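Local coordinates for peptide-binding protein (Photobacterium damsela subsp. piscicida, PDB 6SQX), which cleaves the peptidoglycan of potentially competing bacteria as a secreted NlpC/P60 endopeptidase, probably of the cysteine type, at residues K45-K50 / I378-L383; N148-S153 / G317-N322; Q239-E244 / K285-T290; K409-F414 / T440-G445. One frame throughout, in Å; residues are numbered along the deposited sequence. Where two conformers were deposited one is given.

Interaction 1 (K45-K50 / I378-L383); sequences KNIIDK and IPFMTL
Ile47 and Ile48 press their methyls onto Met381, and this is where the contact is tight. Met381 CE lies 3.6 Å from Ile48 CD1, with Ile47 CG2 following at 3.9 Å, so both isoleucines share one methyl. The Met381 chain bends at its second torsion (chi2 -68°), which takes CE to the two isoleucines while CG stays 3.7 Å from Ile47 CG2. Ile48 crosses it at about a right angle. Beside this, Ile47 CD1 rests 3.8 Å from Phe380 CB, but the ring itself leads off from the contact and touches Ile305. Phe301 of helix 298-308 touches both Ile47 and Met381. At the looser rim only the Pro379 carbonyl oxygen comes near Ile47 CG2, 4.2 Å away. No hydrogen bond joins the two segments. Within 378-383, Ile378 O accepts from Met381 N at 3.0 Å and from Thr382 OG1 on the opposite face of its plane. The first bond closes a type II beta turn from Ile378 to Met381, with Phe380 at its third position; the second braces the same oxygen. The turn leads into strand 382-387 of the central antiparallel sheet in the NlpC/P60 domain.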
loop_
_atom_site.group_PDB
_atom_site.type_symbol
_atom_site.label_atom_id
_atom_site.label_comp_id
_atom_site.label_asym_id
_atom_site.label_seq_id
_atom_site.Cartn_x
_atom_site.Cartn_y
_atom_site.Cartn_z
ATOM N N LYS A 45 11.078 9.979 22.867
ATOM C CA LYS A 45 12.190 9.930 21.926
ATOM C C LYS A 45 11.708 9.823 20.481
ATOM O O LYS A 45 10.565 9.443 20.195
ATOM C CB LYS A 45 13.117 8.749 22.225
ATOM C CG LYS A 45 13.832 8.805 23.588
ATOM C CD LYS A 45 14.655 7.547 23.761
ATOM C CE LYS A 45 15.222 7.400 25.161
ATOM N NZ LYS A 45 15.679 6.002 25.389
ATOM N N ASN A 46 12.616 10.158 19.566
ATOM C CA ASN A 46 12.423 9.881 18.152
ATOM C C ASN A 46 13.053 8.541 17.797
ATOM O O ASN A 46 14.085 8.148 18.350
ATOM C CB ASN A 46 13.029 10.986 17.287
ATOM C CG ASN A 46 12.279 12.291 17.404
ATOM O OD1 ASN A 46 11.075 12.305 17.635
ATOM N ND2 ASN A 46 12.998 13.403 17.272
ATOM N N ILE A 47 12.424 7.846 16.850
ATOM C CA ILE A 47 12.870 6.500 16.487
ATOM C C ILE A 47 14.180 6.550 15.706
ATOM O O ILE A 47 15.034 5.666 15.845
ATOM C CB ILE A 47 11.767 5.749 15.717
ATOM C CG1 ILE A 47 10.476 5.773 16.526
ATOM C CG2 ILE A 47 12.184 4.327 15.392
ATOM C CD1 ILE A 47 9.338 4.978 15.933
ATOM N N ILE A 48 14.359 7.563 14.857
ATOM C CA ILE A 48 15.636 7.754 14.186
ATOM C C ILE A 48 16.034 9.212 14.334
ATOM O O ILE A 48 15.198 10.086 14.577
ATOM C CB ILE A 48 15.652 7.308 12.702
ATOM C CG1 ILE A 48 14.689 8.150 11.858
ATOM C CG2 ILE A 48 15.346 5.798 12.564
ATOM C CD1 ILE A 48 13.271 7.640 11.871
ATOM N N ASP A 49 17.329 9.468 14.181
ATOM C CA ASP A 49 17.883 10.777 14.485
ATOM C C ASP A 49 17.674 11.762 13.331
ATOM O O ASP A 49 17.156 11.422 12.259
ATOM C CB ASP A 49 19.343 10.659 14.919
ATOM C CG ASP A 49 20.259 10.093 13.830
ATOM O OD1 ASP A 49 19.925 10.141 12.627
ATOM O OD2 ASP A 49 21.347 9.597 14.192
ATOM N N LYS A 50 18.098 13.007 13.571
ATOM C CA LYS A 50 17.834 14.091 12.629
ATOM C C LYS A 50 18.525 13.846 11.300
ATOM O O LYS A 50 17.939 14.079 10.235
ATOM C CB LYS A 50 18.297 15.427 13.215
ATOM C CG LYS A 50 17.537 15.879 14.447
ATOM C CD LYS A 50 16.111 16.288 14.126
ATOM C CE LYS A 50 15.382 16.790 15.377
ATOM N NZ LYS A 50 13.950 17.153 15.105
ATOM N N ILE A 378 15.613 -3.532 14.424
ATOM C CA ILE A 378 15.187 -2.295 15.070
ATOM C C ILE A 378 13.666 -2.245 15.101
ATOM O O ILE A 378 13.034 -2.140 14.037
ATOM C CB ILE A 378 15.726 -1.061 14.335
ATOM C CG1 ILE A 378 17.256 -1.109 14.263
ATOM C CG2 ILE A 378 15.211 0.209 15.003
ATOM C CD1 ILE A 378 17.900 0.177 13.727
ATOM N N PRO A 379 13.042 -2.309 16.276
ATOM C CA PRO A 379 11.578 -2.173 16.345
ATOM C C PRO A 379 11.130 -0.883 15.687
ATOM O O PRO A 379 11.758 0.171 15.848
ATOM C CB PRO A 379 11.289 -2.157 17.856
ATOM C CG PRO A 379 12.438 -2.969 18.453
ATOM C CD PRO A 379 13.644 -2.596 17.592
ATOM N N PHE A 380 10.054 -0.991 14.913
ATOM C CA PHE A 380 9.426 0.094 14.169
ATOM C C PHE A 380 10.194 0.483 12.917
ATOM O O PHE A 380 9.716 1.366 12.175
ATOM C CB PHE A 380 9.123 1.348 15.014
ATOM C CG PHE A 380 8.181 1.079 16.168
ATOM C CD1 PHE A 380 6.791 1.177 16.014
ATOM C CD2 PHE A 380 8.673 0.726 17.409
ATOM C CE1 PHE A 380 5.926 0.913 17.075
ATOM C CE2 PHE A 380 7.815 0.466 18.474
ATOM C CZ PHE A 380 6.441 0.570 18.309
ATOM N N MET A 381 11.343 -0.162 12.628
ATOM C CA MET A 381 12.165 0.201 11.482
ATOM C C MET A 381 12.647 -1.020 10.712
ATOM O O MET A 381 13.617 -0.904 9.951
ATOM C CB MET A 381 13.354 1.083 11.931
ATOM C CG MET A 381 12.930 2.493 12.276
ATOM S SD MET A 381 12.373 3.427 10.814
ATOM C CE MET A 381 11.289 4.598 11.606
ATOM N N THR A 382 12.036 -2.183 10.906
ATOM C CA THR A 382 12.438 -3.401 10.210
ATOM C C THR A 382 11.204 -4.054 9.640
ATOM O O THR A 382 10.219 -4.213 10.358
ATOM C CB THR A 382 13.074 -4.380 11.200
ATOM O OG1 THR A 382 14.132 -3.718 11.909
ATOM C CG2 THR A 382 13.642 -5.605 10.465
ATOM N N LEU A 383 11.240 -4.443 8.378
ATOM C CA LEU A 383 10.153 -5.173 7.759
ATOM C C LEU A 383 10.455 -6.662 7.856
ATOM O O LEU A 383 11.578 -7.093 7.576
ATOM C CB LEU A 383 10.044 -4.789 6.280
ATOM C CG LEU A 383 9.969 -3.298 5.940
ATOM C CD1 LEU A 383 9.767 -3.063 4.454
ATOM C CD2 LEU A 383 8.812 -2.638 6.735
#

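Interaction 2 (N148-S153 / G317-N322); sequences NAQVRS and GMDFNN. With EDO (1,2-ethanediol), chain N.
The Phe320 ring is sandwiched: Gln150 CG lies over one face and C2 of a 1,2-ethanediol over the other, both offset toward the rim. The glutamine side is a CH-pi contact, CG standing 4.0 Å from the ring centroid and 24° off the normal. At the ring edge, near its plane, Ala149 N comes within 3.6 Å of Phe320 CE1, while Asn148 O approaches Phe320 CZ obliquely. The Gln150 amide itself is turned 53° against the ring. It reaches past the ring because the chain runs extended beyond CG (chi2 -172°), and Gln150 OE1 takes Asp319 N at 2.9 Å, the donor sitting well above the amide plane. Strand 149-152 pairs antiparallel with strand 177-181 of the SH3b1-type region, whereas 317-322 is an NlpC/P60 loop that soon reaches Cys324, found here as cysteinesulfonic acid and probably the family's nucleophile, so the contact lies between the two domains. A water closes a second link, accepting from Gln150 NE2 and donating to Asp319 OD1 at 2.7 Å; the other carboxylate oxygen, Asp319 OD2, bonds to Tyr171. Within the loop, Phe320 N bonds to Gly317 O at 2.8 Å and Asn321 N to Met318 O. Asn148 ND2 donates to the diol O1 at 3.1 Å as well as to Ile252 O, and the diol, probably from the crystallisation liquor, is also held by Glu254.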
loop_
_atom_site.group_PDB
_atom_site.type_symbol
_atom_site.label_atom_id
_atom_site.label_comp_id
_atom_site.label_asym_id
_atom_site.label_seq_id
_atom_site.Cartn_x
_atom_site.Cartn_y
_atom_site.Cartn_z
ATOM N N ASN A 148 -9.662 10.611 -4.670
ATOM C CA ASN A 148 -9.026 9.350 -4.276
ATOM C C ASN A 148 -9.417 8.293 -5.296
ATOM O O ASN A 148 -10.582 8.192 -5.693
ATOM C CB ASN A 148 -9.514 8.924 -2.893
ATOM C CG ASN A 148 -9.247 9.984 -1.837
ATOM O OD1 ASN A 148 -8.157 10.536 -1.720
ATOM N ND2 ASN A 148 -10.283 10.279 -1.032
ATOM N N ALA A 149 -8.443 7.501 -5.748
ATOM C CA ALA A 149 -8.678 6.641 -6.897
ATOM C C ALA A 149 -8.254 5.196 -6.637
ATOM O O ALA A 149 -7.173 4.946 -6.081
ATOM C CB ALA A 149 -7.920 7.207 -8.109
ATOM N N GLN A 150 -9.093 4.255 -7.073
ATOM C CA GLN A 150 -8.700 2.850 -7.124
ATOM C C GLN A 150 -8.048 2.569 -8.469
ATOM O O GLN A 150 -8.713 2.637 -9.510
ATOM C CB GLN A 150 -9.917 1.942 -6.912
ATOM C CG GLN A 150 -10.444 2.109 -5.459
ATOM C CD GLN A 150 -11.497 1.154 -5.105
ATOM O OE1 GLN A 150 -11.234 -0.014 -4.855
ATOM N NE2 GLN A 150 -12.740 1.631 -5.108
ATOM N N VAL A 151 -6.736 2.294 -8.444
ATOM C CA VAL A 151 -5.989 2.053 -9.674
ATOM C C VAL A 151 -6.266 0.624 -10.100
ATOM O O VAL A 151 -6.180 -0.326 -9.287
ATOM C CB VAL A 151 -4.486 2.275 -9.448
ATOM C CG1 VAL A 151 -3.711 2.008 -10.793
ATOM C CG2 VAL A 151 -4.237 3.702 -8.948
ATOM N N ARG A 152 -6.580 0.466 -11.380
ATOM C CA ARG A 152 -7.043 -0.792 -11.952
ATOM C C ARG A 152 -6.062 -1.271 -13.032
ATOM O O ARG A 152 -5.507 -0.459 -13.783
ATOM C CB ARG A 152 -8.432 -0.575 -12.639
ATOM C CG ARG A 152 -9.503 0.150 -11.746
ATOM C CD ARG A 152 -9.971 -0.727 -10.564
ATOM N NE ARG A 152 -10.823 -1.810 -11.059
ATOM C CZ ARG A 152 -11.172 -2.885 -10.365
ATOM N NH1 ARG A 152 -10.700 -3.019 -9.118
ATOM N NH2 ARG A 152 -11.972 -3.807 -10.913
ATOM N N SER A 153 -5.884 -2.589 -13.150
ATOM C CA SER A 153 -4.934 -3.059 -14.155
ATOM C C SER A 153 -5.476 -2.947 -15.572
ATOM O O SER A 153 -4.682 -2.963 -16.523
ATOM C CB SER A 153 -4.532 -4.487 -13.853
ATOM O OG SER A 153 -5.602 -5.387 -14.050
ATOM N N GLY A 317 -5.713 -2.457 -2.125
ATOM C CA GLY A 317 -6.368 -1.209 -1.756
ATOM C C GLY A 317 -7.859 -1.199 -2.029
ATOM O O GLY A 317 -8.469 -0.115 -2.028
ATOM N N MET A 318 -8.461 -2.372 -2.241
ATOM C CA MET A 318 -9.895 -2.499 -2.518
ATOM C C MET A 318 -10.738 -1.667 -1.559
ATOM O O MET A 318 -10.651 -1.807 -0.331
ATOM C CB MET A 318 -10.338 -3.972 -2.404
ATOM C CG MET A 318 -11.711 -4.292 -2.991
ATOM S SD MET A 318 -11.679 -4.364 -4.795
ATOM C CE MET A 318 -13.281 -5.175 -5.105
ATOM N N ASP A 319 -11.589 -0.829 -2.141
ATOM C CA ASP A 319 -12.527 -0.000 -1.377
ATOM C C ASP A 319 -11.815 0.935 -0.412
ATOM O O ASP A 319 -12.428 1.399 0.578
ATOM C CB ASP A 319 -13.577 -0.861 -0.679
ATOM C CG ASP A 319 -14.566 -1.460 -1.675
ATOM O OD1 ASP A 319 -15.012 -0.705 -2.579
ATOM O OD2 ASP A 319 -14.917 -2.670 -1.587
ATOM N N PHE A 320 -10.551 1.286 -0.711
ATOM C CA PHE A 320 -9.756 2.235 0.062
ATOM C C PHE A 320 -9.314 1.686 1.407
ATOM O O PHE A 320 -8.809 2.438 2.253
ATOM C CB PHE A 320 -10.399 3.624 0.139
ATOM C CG PHE A 320 -10.633 4.209 -1.234
ATOM C CD1 PHE A 320 -9.566 4.701 -1.961
ATOM C CD2 PHE A 320 -11.898 4.212 -1.804
ATOM C CE1 PHE A 320 -9.760 5.259 -3.247
ATOM C CE2 PHE A 320 -12.131 4.769 -3.076
ATOM C CZ PHE A 320 -11.058 5.301 -3.805
ATOM N N ASN A 321 -9.421 0.362 1.569
ATOM C CA ASN A 321 -8.830 -0.343 2.707
ATOM C C ASN A 321 -7.519 -0.995 2.261
ATOM O O ASN A 321 -7.470 -1.606 1.188
ATOM C CB ASN A 321 -9.799 -1.415 3.245
ATOM C CG ASN A 321 -11.043 -0.800 3.856
ATOM O OD1 ASN A 321 -10.967 0.261 4.494
ATOM N ND2 ASN A 321 -12.187 -1.430 3.610
ATOM N N ASN A 322 -6.473 -0.863 3.066
ATOM C CA ASN A 322 -5.162 -1.312 2.596
ATOM C C ASN A 322 -4.937 -2.799 2.794
ATOM O O ASN A 322 -5.589 -3.497 3.593
ATOM C CB ASN A 322 -4.077 -0.592 3.346
ATOM C CG ASN A 322 -4.068 0.859 3.051
ATOM O OD1 ASN A 322 -4.376 1.688 3.915
ATOM N ND2 ASN A 322 -3.668 1.216 1.816
HETATM C C1 EDO N . -13.449 7.722 -1.211
HETATM O O1 EDO N . -12.935 8.937 -1.756
HETATM C C2 EDO N . -12.365 7.113 -0.326
HETATM O O2 EDO N . -12.264 7.807 0.908
HETATM O O HOH W 1 -14.870 -0.768 -5.307
#

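Interaction 3 (Q239-E244 / K285-T290); sequences QDLPIE and KNLKFT
Gln239 reaches across to Lys288 and clasps its backbone with both ends of one amide. The side chain leaves with CG wedged between the backbone N and carbonyl carbon (chi1 65°), then runs out extended. Gln239 CB is loosely approached by the Lys288 ammonium, NZ lying 4.2 Å away. Gln239 CD faces the Lys288 backbone, 3.7 Å from its N. Gln239 OE1 accepts from Lys288 N at 2.8 Å, in the carbonyl plane and on a lone pair. Gln239 NE2 donates to Lys288 O at 3.0 Å, almost straight at 170° and close to the glutamine amide plane. Such paired bonds fix the amide's rotation and imitate a neighbouring strand. A water also donates to OE1 and Asn286 O and accepts from Lys288 NZ. The lysine chain bends at its second torsion and passes the same oxygen, Lys288 CD 3.5 Å from Gln239 OE1. Next door, Leu287 brings CD1 to 3.7 Å from Leu241 CD2, crossing it at about a right angle. Pro242 and Lys285 pass in opposite directions, Lys285 NZ 4.0 Å from Pro242 CG. The 238-240/252-254 hairpin is thus tied to the approach to strand 289-291, consistent with a second SH3-like barrel and its RT-loop hairpin.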
loop_
_atom_site.group_PDB
_atom_site.type_symbol
_atom_site.label_atom_id
_atom_site.label_comp_id
_atom_site.label_asym_id
_atom_site.label_seq_id
_atom_site.Cartn_x
_atom_site.Cartn_y
_atom_site.Cartn_z
ATOM N N GLN A 239 -11.687 11.569 7.130
ATOM C CA GLN A 239 -12.505 12.649 7.666
ATOM C C GLN A 239 -13.238 13.298 6.498
ATOM O O GLN A 239 -12.819 13.188 5.344
ATOM C CB GLN A 239 -11.652 13.642 8.443
ATOM C CG GLN A 239 -10.687 14.362 7.600
ATOM C CD GLN A 239 -9.642 15.065 8.505
ATOM O OE1 GLN A 239 -9.955 16.046 9.179
ATOM N NE2 GLN A 239 -8.410 14.548 8.537
ATOM N N ASP A 240 -14.367 13.955 6.794
ATOM C CA ASP A 240 -15.195 14.574 5.762
ATOM C C ASP A 240 -14.782 16.027 5.530
ATOM O O ASP A 240 -14.617 16.795 6.487
ATOM C CB ASP A 240 -16.646 14.551 6.232
ATOM C CG ASP A 240 -17.150 13.146 6.418
ATOM O OD1 ASP A 240 -16.832 12.308 5.555
ATOM O OD2 ASP A 240 -17.846 12.838 7.441
ATOM N N LEU A 241 -14.652 16.425 4.253
ATOM C CA LEU A 241 -14.371 17.830 3.952
ATOM C C LEU A 241 -15.684 18.618 3.927
ATOM O O LEU A 241 -16.742 18.037 3.663
ATOM C CB LEU A 241 -13.628 17.953 2.626
ATOM C CG LEU A 241 -12.240 17.329 2.716
ATOM C CD1 LEU A 241 -11.479 17.460 1.397
ATOM C CD2 LEU A 241 -11.388 17.909 3.849
ATOM N N PRO A 242 -15.661 19.912 4.288
ATOM C CA PRO A 242 -16.906 20.687 4.364
ATOM C C PRO A 242 -17.645 20.673 3.045
ATOM O O PRO A 242 -17.036 20.711 1.967
ATOM C CB PRO A 242 -16.422 22.102 4.675
ATOM C CG PRO A 242 -15.171 21.936 5.340
ATOM C CD PRO A 242 -14.530 20.656 4.848
ATOM N N ILE A 243 -18.968 20.608 3.148
ATOM C CA ILE A 243 -19.847 20.738 1.992
ATOM C C ILE A 243 -20.292 22.194 1.925
ATOM O O ILE A 243 -21.039 22.674 2.788
ATOM C CB ILE A 243 -21.033 19.768 2.056
ATOM C CG1 ILE A 243 -20.531 18.335 2.278
ATOM C CG2 ILE A 243 -21.813 19.815 0.756
ATOM C CD1 ILE A 243 -21.636 17.348 2.590
ATOM N N GLU A 244 -19.813 22.893 0.898
ATOM C CA GLU A 244 -20.156 24.288 0.690
ATOM C C GLU A 244 -21.509 24.398 -0.005
ATOM O O GLU A 244 -22.140 23.395 -0.362
ATOM C CB GLU A 244 -19.041 25.001 -0.072
ATOM C CG GLU A 244 -17.722 24.979 0.680
ATOM C CD GLU A 244 -17.820 25.635 2.049
ATOM O OE1 GLU A 244 -18.656 26.554 2.224
ATOM O OE2 GLU A 244 -17.061 25.238 2.955
ATOM N N LYS A 285 -11.686 24.651 9.709
ATOM C CA LYS A 285 -11.818 24.794 11.159
ATOM C C LYS A 285 -11.873 23.447 11.889
ATOM O O LYS A 285 -11.238 23.277 12.939
ATOM C CB LYS A 285 -13.018 25.682 11.507
ATOM C CG LYS A 285 -14.381 25.102 11.125
ATOM C CD LYS A 285 -14.732 25.357 9.659
ATOM C CE LYS A 285 -15.978 24.580 9.240
ATOM N NZ LYS A 285 -16.335 24.813 7.806
ATOM N N ASN A 286 -12.601 22.471 11.349
ATOM C CA ASN A 286 -12.799 21.206 12.048
ATOM C C ASN A 286 -11.920 20.078 11.531
ATOM O O ASN A 286 -12.161 18.919 11.878
ATOM C CB ASN A 286 -14.261 20.774 11.964
ATOM C CG ASN A 286 -15.185 21.740 12.649
ATOM O OD1 ASN A 286 -14.991 22.075 13.825
ATOM N ND2 ASN A 286 -16.194 22.215 11.915
ATOM N N LEU A 287 -10.919 20.383 10.712
ATOM C CA LEU A 287 -10.124 19.332 10.092
ATOM C C LEU A 287 -8.941 18.956 10.980
ATOM O O LEU A 287 -8.464 19.757 11.790
ATOM C CB LEU A 287 -9.628 19.750 8.706
ATOM C CG LEU A 287 -10.742 20.009 7.697
ATOM C CD1 LEU A 287 -10.146 20.336 6.322
ATOM C CD2 LEU A 287 -11.757 18.846 7.613
ATOM N N LYS A 288 -8.463 17.715 10.809
ATOM C CA LYS A 288 -7.404 17.140 11.644
ATOM C C LYS A 288 -6.191 16.843 10.754
ATOM O O LYS A 288 -6.173 15.858 9.990
ATOM C CB LYS A 288 -7.873 15.881 12.356
ATOM C CG LYS A 288 -9.152 16.048 13.231
ATOM C CD LYS A 288 -10.254 15.165 12.560
ATOM C CE LYS A 288 -11.551 14.942 13.336
ATOM N NZ LYS A 288 -12.559 14.185 12.476
ATOM N N PHE A 289 -5.181 17.705 10.847
ATOM C CA PHE A 289 -3.974 17.548 10.052
ATOM C C PHE A 289 -2.819 18.205 10.779
ATOM O O PHE A 289 -3.014 18.930 11.762
ATOM C CB PHE A 289 -4.113 18.071 8.598
ATOM C CG PHE A 289 -4.522 19.526 8.472
ATOM C CD1 PHE A 289 -3.608 20.554 8.698
ATOM C CD2 PHE A 289 -5.815 19.854 8.077
ATOM C CE1 PHE A 289 -3.989 21.906 8.566
ATOM C CE2 PHE A 289 -6.212 21.186 7.938
ATOM C CZ PHE A 289 -5.296 22.217 8.167
ATOM N N THR A 290 -1.611 17.944 10.288
ATOM C CA THR A 290 -0.407 18.486 10.892
ATOM C C THR A 290 0.643 18.722 9.812
ATOM O O THR A 290 0.599 18.112 8.749
ATOM C CB THR A 290 0.122 17.572 12.013
ATOM O OG1 THR A 290 1.033 18.296 12.851
ATOM C CG2 THR A 290 0.844 16.400 11.420
HETATM O O HOH W 2 -12.363 16.258 10.719
#

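Interaction 4 (K409-F414 / T440-G445); sequences KVAIMF and TPIGIG
Met413 runs across Ile442 and Ile444 at about right angles and passes Thr440 obliquely, all at the edge of the antiparallel six-stranded sheet of the NlpC/P60 domain, a papain-like fold. Strand 408-415 pairs here with the outermost strand, 438-441. The methionine chain starts in the cramped place between its own backbone N and carbonyl carbon (chi1 55°) and then goes straight out. Met413 CG therefore meets Ile442 CD1 at 3.8 Å, and Met413 CE lies 3.6 Å from Ile442 O and 3.9 Å from Ile444 CD1. Ile442 also touches Ala411, Ile442 CG1 lying 3.6 Å from Ala411 CB, and Leu368 of helix 361-370 covers both. Ile412 sends its side chain away to Ile30 and Tyr37, and Phe414 goes to helix 326-334. Two hydrogen bonds hold Met413 and Thr440 as a pair: Met413 N to Thr440 O at 2.8 Å and Thr440 N to Met413 O at 2.9 Å, each nearly along the C=O axis. The next pair, Ile412 with Pro441, is non-hydrogen-bonded and close, their CA atoms 4.2 Å apart. Past the proline, Ile442 N still bonds to Ala411 O, from above the carbonyl plane, before the chain turns through an inverse gamma turn centred on Gly443. Thr440 OG1, also bonded to Asn415 ND2, donates to Pro441 O at 2.9 Å.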
loop_
_atom_site.group_PDB
_atom_site.type_symbol
_atom_site.label_atom_id
_atom_site.label_comp_id
_atom_site.label_asym_id
_atom_site.label_seq_id
_atom_site.Cartn_x
_atom_site.Cartn_y
_atom_site.Cartn_z
ATOM N N LYS A 409 7.855 -14.739 26.043
ATOM C CA LYS A 409 8.263 -13.598 25.231
ATOM C C LYS A 409 8.095 -13.959 23.761
ATOM O O LYS A 409 8.683 -14.939 23.289
ATOM C CB LYS A 409 9.718 -13.271 25.556
ATOM C CG LYS A 409 10.266 -12.037 24.901
ATOM C CD LYS A 409 11.732 -11.893 25.271
ATOM C CE LYS A 409 12.312 -10.578 24.816
ATOM N NZ LYS A 409 13.764 -10.550 25.172
ATOM N N VAL A 410 7.288 -13.183 23.040
ATOM C CA VAL A 410 7.029 -13.420 21.624
ATOM C C VAL A 410 7.360 -12.168 20.825
ATOM O O VAL A 410 7.196 -11.041 21.307
ATOM C CB VAL A 410 5.581 -13.901 21.343
ATOM C CG1 VAL A 410 5.252 -15.158 22.187
ATOM C CG2 VAL A 410 4.550 -12.794 21.554
ATOM N N ALA A 411 7.874 -12.368 19.616
ATOM C CA ALA A 411 8.070 -11.267 18.682
ATOM C C ALA A 411 6.730 -10.846 18.059
ATOM O O ALA A 411 5.853 -11.681 17.816
ATOM C CB ALA A 411 9.054 -11.692 17.598
ATOM N N ILE A 412 6.587 -9.539 17.768
ATOM C CA ILE A 412 5.320 -8.971 17.296
ATOM C C ILE A 412 5.528 -8.069 16.081
ATOM O O ILE A 412 6.637 -7.587 15.810
ATOM C CB ILE A 412 4.569 -8.189 18.403
ATOM C CG1 ILE A 412 5.477 -7.055 18.912
ATOM C CG2 ILE A 412 4.198 -9.112 19.582
ATOM C CD1 ILE A 412 4.749 -5.949 19.609
ATOM N N MET A 413 4.436 -7.844 15.344
ATOM C CA MET A 413 4.501 -6.968 14.181
ATOM C C MET A 413 3.170 -6.251 13.971
ATOM O O MET A 413 2.094 -6.758 14.312
ATOM C CB MET A 413 4.892 -7.766 12.908
ATOM C CG MET A 413 3.923 -8.976 12.676
ATOM S SD MET A 413 4.274 -9.694 11.047
ATOM C CE MET A 413 3.197 -11.110 11.057
ATOM N N PHE A 414 3.257 -5.077 13.360
ATOM C CA PHE A 414 2.089 -4.332 12.895
ATOM C C PHE A 414 1.847 -4.766 11.456
ATOM O O PHE A 414 2.789 -4.723 10.635
ATOM C CB PHE A 414 2.413 -2.841 12.947
ATOM C CG PHE A 414 1.377 -1.960 12.319
ATOM C CD1 PHE A 414 0.091 -1.871 12.849
ATOM C CD2 PHE A 414 1.714 -1.119 11.260
ATOM C CE1 PHE A 414 -0.857 -0.995 12.288
ATOM C CE2 PHE A 414 0.780 -0.248 10.713
ATOM C CZ PHE A 414 -0.507 -0.172 11.235
ATOM N N THR A 440 0.103 -8.111 15.891
ATOM C CA THR A 440 -0.011 -9.542 16.123
ATOM C C THR A 440 1.343 -10.131 16.497
ATOM O O THR A 440 2.391 -9.556 16.179
ATOM C CB THR A 440 -0.513 -10.286 14.872
ATOM O OG1 THR A 440 0.517 -10.240 13.868
ATOM C CG2 THR A 440 -1.743 -9.689 14.292
ATOM N N PRO A 441 1.363 -11.311 17.121
ATOM C CA PRO A 441 2.602 -12.112 17.128
ATOM C C PRO A 441 3.066 -12.310 15.692
ATOM O O PRO A 441 2.265 -12.333 14.765
ATOM C CB PRO A 441 2.158 -13.450 17.735
ATOM C CG PRO A 441 0.934 -13.066 18.615
ATOM C CD PRO A 441 0.232 -12.030 17.747
ATOM N N ILE A 442 4.372 -12.514 15.524
ATOM C CA ILE A 442 4.875 -12.935 14.215
ATOM C C ILE A 442 4.161 -14.208 13.773
ATOM O O ILE A 442 3.725 -14.336 12.614
ATOM C CB ILE A 442 6.404 -13.157 14.279
ATOM C CG1 ILE A 442 7.139 -11.832 14.524
ATOM C CG2 ILE A 442 6.907 -13.866 13.039
ATOM C CD1 ILE A 442 7.156 -10.893 13.330
ATOM N N GLY A 443 4.072 -15.190 14.691
ATOM C CA GLY A 443 3.392 -16.448 14.430
ATOM C C GLY A 443 1.890 -16.278 14.609
ATOM O O GLY A 443 1.302 -16.792 15.589
ATOM N N ILE A 444 1.260 -15.538 13.681
ATOM C CA ILE A 444 -0.176 -15.264 13.806
ATOM C C ILE A 444 -0.926 -16.569 14.001
ATOM O O ILE A 444 -0.831 -17.484 13.179
ATOM C CB ILE A 444 -0.728 -14.564 12.546
ATOM C CG1 ILE A 444 -0.009 -13.257 12.253
ATOM C CG2 ILE A 444 -2.250 -14.320 12.727
ATOM C CD1 ILE A 444 -0.403 -12.681 10.893
ATOM N N GLY A 445 -1.758 -16.643 15.051
ATOM C CA GLY A 445 -2.580 -17.810 15.266
ATOM C C GLY A 445 -1.886 -19.038 15.824
ATOM O O GLY A 445 -2.566 -20.046 16.067
#

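In the fold
Interactions 1 and 4 are the buried ones and both reach the six-stranded NlpC/P60 sheet, their centres about 19 Å apart. Interaction 1 fastens an N-terminal loop to that sheet by apolar side chains alone, while interaction 4 belongs to the sheet itself and adds strand hydrogen bonds. Interactions 2 and 3 are only partly buried and depend on glutamine amides that grip backbone atoms, each with a bridging water. Interaction 2 spans two domains; interaction 3 stays within what is probably a second SH3-like barrel. Both touch strand 252-254, since Asn148 bonds to Ile252 and Gln239 and Leu241 lie on Leu253, yet their nearest atoms are about 7 Å apart.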